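Local coordinates for protein UDP-glucose 4-epimerase (Brucella ovis, PDB 4WOK) that probably interconverts UDP-glucose and UDP-galactose by NAD-dependent epimerisation at C4 of the sugar, at residues A[202-210]-A[276-285]. The protein carries 2 engineered substitutions. Residues are numbered along the deposited sequence; the frame is centred on the assembly and turned at random.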
ATOM      1  N   PRO A 202       5.651 -10.931   6.360  1.00 28.63           N
ATOM      2  CA  PRO A 202       6.428 -11.848   5.520  1.00 27.74           C
ATOM      3  C   PRO A 202       7.747 -12.307   6.123  1.00 30.69           C
ATOM      4  O   PRO A 202       8.067 -13.488   5.997  1.00 31.29           O
ATOM      5  CB  PRO A 202       6.683 -11.018   4.263  1.00 26.51           C
ATOM      6  CG  PRO A 202       5.429 -10.196   4.150  1.00 26.41           C
ATOM      7  CD  PRO A 202       5.149  -9.786   5.573  1.00 29.23           C
ATOM      8  N   ARG A 203       8.500 -11.405   6.746  1.00 28.21           N
ATOM      9  CA  ARG A 203       9.761 -11.795   7.361  1.00 28.73           C
ATOM     10  C   ARG A 203       9.523 -12.799   8.492  1.00 30.94           C
ATOM     11  O   ARG A 203      10.226 -13.808   8.607  1.00 31.23           O
ATOM     12  CB  ARG A 203      10.509 -10.562   7.872  1.00 30.61           C
ATOM     13  CG  ARG A 203      11.149  -9.728   6.752  1.00 35.34           C
ATOM     14  CD  ARG A 203      11.897  -8.514   7.297  1.00 40.54           C
ATOM     15  NE  ARG A 203      12.897  -8.880   8.302  1.00 47.90           N
ATOM     16  CZ  ARG A 203      12.879  -8.458   9.566  1.00 53.86           C
ATOM     17  NH1 ARG A 203      11.913  -7.642   9.982  1.00 48.32           N
ATOM     18  NH2 ARG A 203      13.830  -8.842  10.415  1.00 51.50           N
ATOM     19  N   ALA A 204       8.512 -12.544   9.314  1.00 33.02           N
ATOM     20  CA  ALA A 204       8.234 -13.453  10.428  1.00 34.57           C
ATOM     21  C   ALA A 204       7.878 -14.848   9.902  1.00 38.91           C
ATOM     22  O   ALA A 204       8.295 -15.864  10.463  1.00 36.24           O
ATOM     23  CB  ALA A 204       7.120 -12.903  11.307  1.00 32.80           C
ATOM     24  N   MET A 205       7.127 -14.895   8.805  1.00 32.66           N
ATOM     25  CA  MET A 205       6.724 -16.172   8.218  1.00 33.61           C
ATOM     26  C   MET A 205       7.897 -16.897   7.575  1.00 31.17           C
ATOM     27  O   MET A 205       8.051 -18.118   7.724  1.00 33.43           O
ATOM     28  CB  MET A 205       5.612 -15.964   7.183  1.00 33.17           C
ATOM     29  CG  MET A 205       4.294 -15.620   7.819  1.00 32.53           C
ATOM     30  SD  MET A 205       2.984 -15.281   6.634  1.00 35.19           S
ATOM     31  CE  MET A 205       1.611 -15.147   7.780  1.00 33.99           C
ATOM     32  N   MET A 206       8.713 -16.149   6.851  1.00 30.18           N
ATOM     33  CA  MET A 206       9.910 -16.710   6.251  1.00 29.90           C
ATOM     34  C   MET A 206      10.801 -17.318   7.328  1.00 36.42           C
ATOM     35  O   MET A 206      11.359 -18.394   7.137  1.00 34.20           O
ATOM     36  CB  MET A 206      10.672 -15.643   5.469  1.00 28.78           C
ATOM     37  CG  MET A 206       9.955 -15.198   4.182  1.00 27.69           C
ATOM     38  SD  MET A 206      10.667 -13.681   3.509  1.00 36.06           S
ATOM     39  CE  MET A 206      12.271 -14.280   2.978  1.00 33.78           C
ATOM     40  N   ALA A 207      10.909 -16.631   8.459  1.00 31.62           N
ATOM     41  CA  ALA A 207      11.742 -17.113   9.565  1.00 32.82           C
ATOM     42  C   ALA A 207      11.148 -18.402  10.151  1.00 33.95           C
ATOM     43  O   ALA A 207      11.857 -19.374  10.374  1.00 34.67           O
ATOM     44  CB  ALA A 207      11.876 -16.047  10.629  1.00 33.30           C
ATOM     45  N   ALA A 208       9.836 -18.414  10.372  1.00 34.15           N
ATOM     46  CA  ALA A 208       9.164 -19.618  10.866  1.00 35.93           C
ATOM     47  C   ALA A 208       9.341 -20.768   9.876  1.00 36.85           C
ATOM     48  O   ALA A 208       9.462 -21.922  10.262  1.00 35.88           O
ATOM     49  CB  ALA A 208       7.689 -19.345  11.114  1.00 35.37           C
ATOM     50  N   ALA A 209       9.389 -20.435   8.591  1.00 33.64           N
ATOM     51  CA  ALA A 209       9.517 -21.444   7.543  1.00 40.20           C
ATOM     52  C   ALA A 209      10.957 -21.887   7.291  1.00 40.53           C
ATOM     53  O   ALA A 209      11.188 -22.861   6.577  1.00 39.93           O
ATOM     54  CB  ALA A 209       8.915 -20.922   6.250  1.00 38.02           C
ATOM     55  N   GLY A 210      11.920 -21.162   7.858  1.00 33.82           N
ATOM     56  CA  GLY A 210      13.320 -21.519   7.722  1.00 40.19           C
ATOM     57  C   GLY A 210      13.928 -20.880   6.494  1.00 44.93           C
ATOM     58  O   GLY A 210      15.050 -21.199   6.104  1.00 48.78           O
ATOM     59  N   ILE A 276       1.004 -16.844  13.991  1.00 39.14           N
ATOM     60  CA  ILE A 276       1.725 -17.686  13.038  1.00 38.50           C
ATOM     61  C   ILE A 276       1.999 -19.090  13.594  1.00 43.91           C
ATOM     62  O   ILE A 276       1.785 -20.096  12.909  1.00 42.78           O
ATOM     63  CB  ILE A 276       3.063 -17.043  12.637  1.00 37.80           C
ATOM     64  CG1 ILE A 276       2.818 -15.776  11.815  1.00 37.05           C
ATOM     65  CG2 ILE A 276       3.924 -18.024  11.854  1.00 37.32           C
ATOM     66  CD1 ILE A 276       4.070 -14.966  11.549  1.00 38.96           C
ATOM     67  N   GLY A 277       2.482 -19.150  14.830  1.00 43.57           N
ATOM     68  CA  GLY A 277       2.789 -20.425  15.461  1.00 48.05           C
ATOM     69  C   GLY A 277       1.546 -21.290  15.574  1.00 48.49           C
ATOM     70  O   GLY A 277       1.570 -22.494  15.312  1.00 49.47           O
ATOM     71  N   ARG A 278       0.448 -20.649  15.946  1.00 44.04           N
ATOM     72  CA  ARG A 278      -0.835 -21.314  16.129  1.00 47.52           C
ATOM     73  C   ARG A 278      -1.427 -21.858  14.830  1.00 51.82           C
ATOM     74  O   ARG A 278      -1.865 -23.004  14.774  1.00 50.19           O
ATOM     75  CB  ARG A 278      -1.816 -20.340  16.770  1.00 47.05           C
ATOM     76  CG  ARG A 278      -3.151 -20.929  17.151  1.00 57.35           C
ATOM     77  CD  ARG A 278      -4.066 -19.823  17.646  1.00 67.09           C
ATOM     78  NE  ARG A 278      -3.322 -18.841  18.433  1.00 74.29           N
ATOM     79  CZ  ARG A 278      -3.290 -17.536  18.174  1.00 75.80           C
ATOM     80  NH1 ARG A 278      -3.973 -17.039  17.147  1.00 79.07           N
ATOM     81  NH2 ARG A 278      -2.578 -16.726  18.948  1.00 73.49           N
ATOM     82  N   LEU A 279      -1.444 -21.039  13.782  1.00 40.56           N
ATOM     83  CA  LEU A 279      -2.113 -21.419  12.542  1.00 40.01           C
ATOM     84  C   LEU A 279      -1.254 -22.291  11.633  1.00 47.20           C
ATOM     85  O   LEU A 279      -1.777 -22.998  10.771  1.00 47.35           O
ATOM     86  CB  LEU A 279      -2.543 -20.165  11.777  1.00 47.77           C
ATOM     87  CG  LEU A 279      -3.664 -19.355  12.428  1.00 49.44           C
ATOM     88  CD1 LEU A 279      -3.766 -17.964  11.804  1.00 49.26           C
ATOM     89  CD2 LEU A 279      -4.982 -20.097  12.291  1.00 50.21           C
ATOM     90  N   THR A 280       0.062 -22.232  11.809  1.00 42.39           N
ATOM     91  CA  THR A 280       0.958 -22.967  10.919  1.00 43.58           C
ATOM     92  C   THR A 280       1.718 -24.079  11.634  1.00 44.82           C
ATOM     93  O   THR A 280       2.321 -24.934  10.987  1.00 50.71           O
ATOM     94  CB  THR A 280       1.972 -22.034  10.254  1.00 40.86           C
ATOM     95  OG1 THR A 280       2.977 -21.677  11.205  1.00 40.20           O
ATOM     96  CG2 THR A 280       1.278 -20.782   9.766  1.00 41.80           C
ATOM     97  N   GLY A 281       1.687 -24.062  12.963  1.00 40.66           N
ATOM     98  CA  GLY A 281       2.366 -25.079  13.753  1.00 47.17           C
ATOM     99  C   GLY A 281       3.872 -24.898  13.790  1.00 51.51           C
ATOM    100  O   GLY A 281       4.600 -25.747  14.297  1.00 41.55           O
ATOM    101  N   ARG A 282       4.353 -23.791  13.239  1.00 50.63           N
ATOM    102  CA  ARG A 282       5.783 -23.534  13.247  1.00 48.16           C
ATOM    103  C   ARG A 282       6.061 -22.220  13.953  1.00 42.14           C
ATOM    104  O   ARG A 282       5.443 -21.207  13.651  1.00 42.68           O
ATOM    105  CB  ARG A 282       6.325 -23.535  11.823  1.00 49.99           C
ATOM    106  CG  ARG A 282       6.034 -24.844  11.116  1.00 59.45           C
ATOM    107  CD  ARG A 282       6.776 -24.967   9.807  1.00 66.81           C
ATOM    108  NE  ARG A 282       8.217 -25.069  10.011  1.00 72.46           N
ATOM    109  CZ  ARG A 282       9.086 -25.322   9.037  1.00 74.55           C
ATOM    110  NH1 ARG A 282       8.650 -25.506   7.795  1.00 76.22           N
ATOM    111  NH2 ARG A 282      10.385 -25.392   9.300  1.00 70.82           N
ATOM    112  N   SER A 283       6.975 -22.242  14.915  1.00 39.95           N
ATOM    113  CA  SER A 283       7.275 -21.043  15.688  1.00 40.16           C
ATOM    114  C   SER A 283       8.219 -20.113  14.935  1.00 39.47           C
ATOM    115  O   SER A 283       9.040 -20.559  14.132  1.00 43.86           O
ATOM    116  CB  SER A 283       7.889 -21.406  17.036  1.00 47.56           C
ATOM    117  OG  SER A 283       9.183 -21.947  16.859  1.00 53.41           O
ATOM    118  N   VAL A 284       8.097 -18.820  15.211  1.00 39.17           N
ATOM    119  CA  VAL A 284       8.996 -17.818  14.644  1.00 38.43           C
ATOM    120  C   VAL A 284      10.243 -17.699  15.515  1.00 38.91           C
ATOM    121  O   VAL A 284      10.129 -17.441  16.706  1.00 39.74           O
ATOM    122  CB  VAL A 284       8.315 -16.446  14.542  1.00 41.01           C
ATOM    123  CG1 VAL A 284       9.260 -15.427  13.905  1.00 37.34           C
ATOM    124  CG2 VAL A 284       7.018 -16.553  13.755  1.00 42.09           C
ATOM    125  N   PRO A 285      11.437 -17.898  14.932  1.00 38.46           N
ATOM    126  CA  PRO A 285      12.656 -17.850  15.754  1.00 42.72           C
ATOM    127  C   PRO A 285      13.084 -16.417  16.096  1.00 49.72           C
ATOM    128  O   PRO A 285      14.032 -15.892  15.519  1.00 53.41           O
ATOM    129  CB  PRO A 285      13.695 -18.547  14.877  1.00 38.49           C
ATOM    130  CG  PRO A 285      13.219 -18.278  13.465  1.00 38.92           C
ATOM    131  CD  PRO A 285      11.711 -18.362  13.562  1.00 41.31           C
TER
HETATM  132  O   HOH W   1       9.881 -23.025  12.646  1.00 38.75           O
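Ala208 and Val284 bring the two backbones closest, CA to CA 4.2 Å, where the extended chain after helix 276-280 runs beside helix 202-209, although the helix axes themselves approach only to 11.3 Å at 56°. The pair illustrates how small side chains let a helix sit against an extended loop segment without direct hydrogen bonds. The Ala208 methyl packs on CG2 of Val284, and Ala208 CA makes a 3.4 Å CA-H...O contact to Ser283 O. One water joins the two backbones, donating to Ala208 O at 2.7 Å and to Ser283 O.

Deeper in, CD1 of Ile276 touches both CB of Ala204 (3.7 Å) and CG of Met205, while its CG2 turns to Ala208. Both methyls of Val284 straddle the Ala204 carbonyl O; with CG1 anti to the backbone N (chi1 -178°), CG2 is the branch directed at Ala208. Pro285 lays its CD and CG against the methyl and carbonyl O of Ala207. At the exposed end the Arg282 guanidinium lies with one face over the final helical turn, Ala209 CA 4.1 Å above its plane; NE approaches Ala208 O at too poor an angle to bond.

Gly210 closes helix 202-209 in a Schellman motif. At the other helix end, Thr280 OG1 donates to Ile276 O and accepts from Arg282 N, the latter forming an ST turn. The contact packs helix 202-209 on the end of helix 276-280 and on the loop into strand 286-289, which pairs in parallel with strand 215-218, whose Leu215 touches Ala204 and Val284. This is probably the smaller C-terminal domain, which in relatives helps to bind the sugar nucleotide.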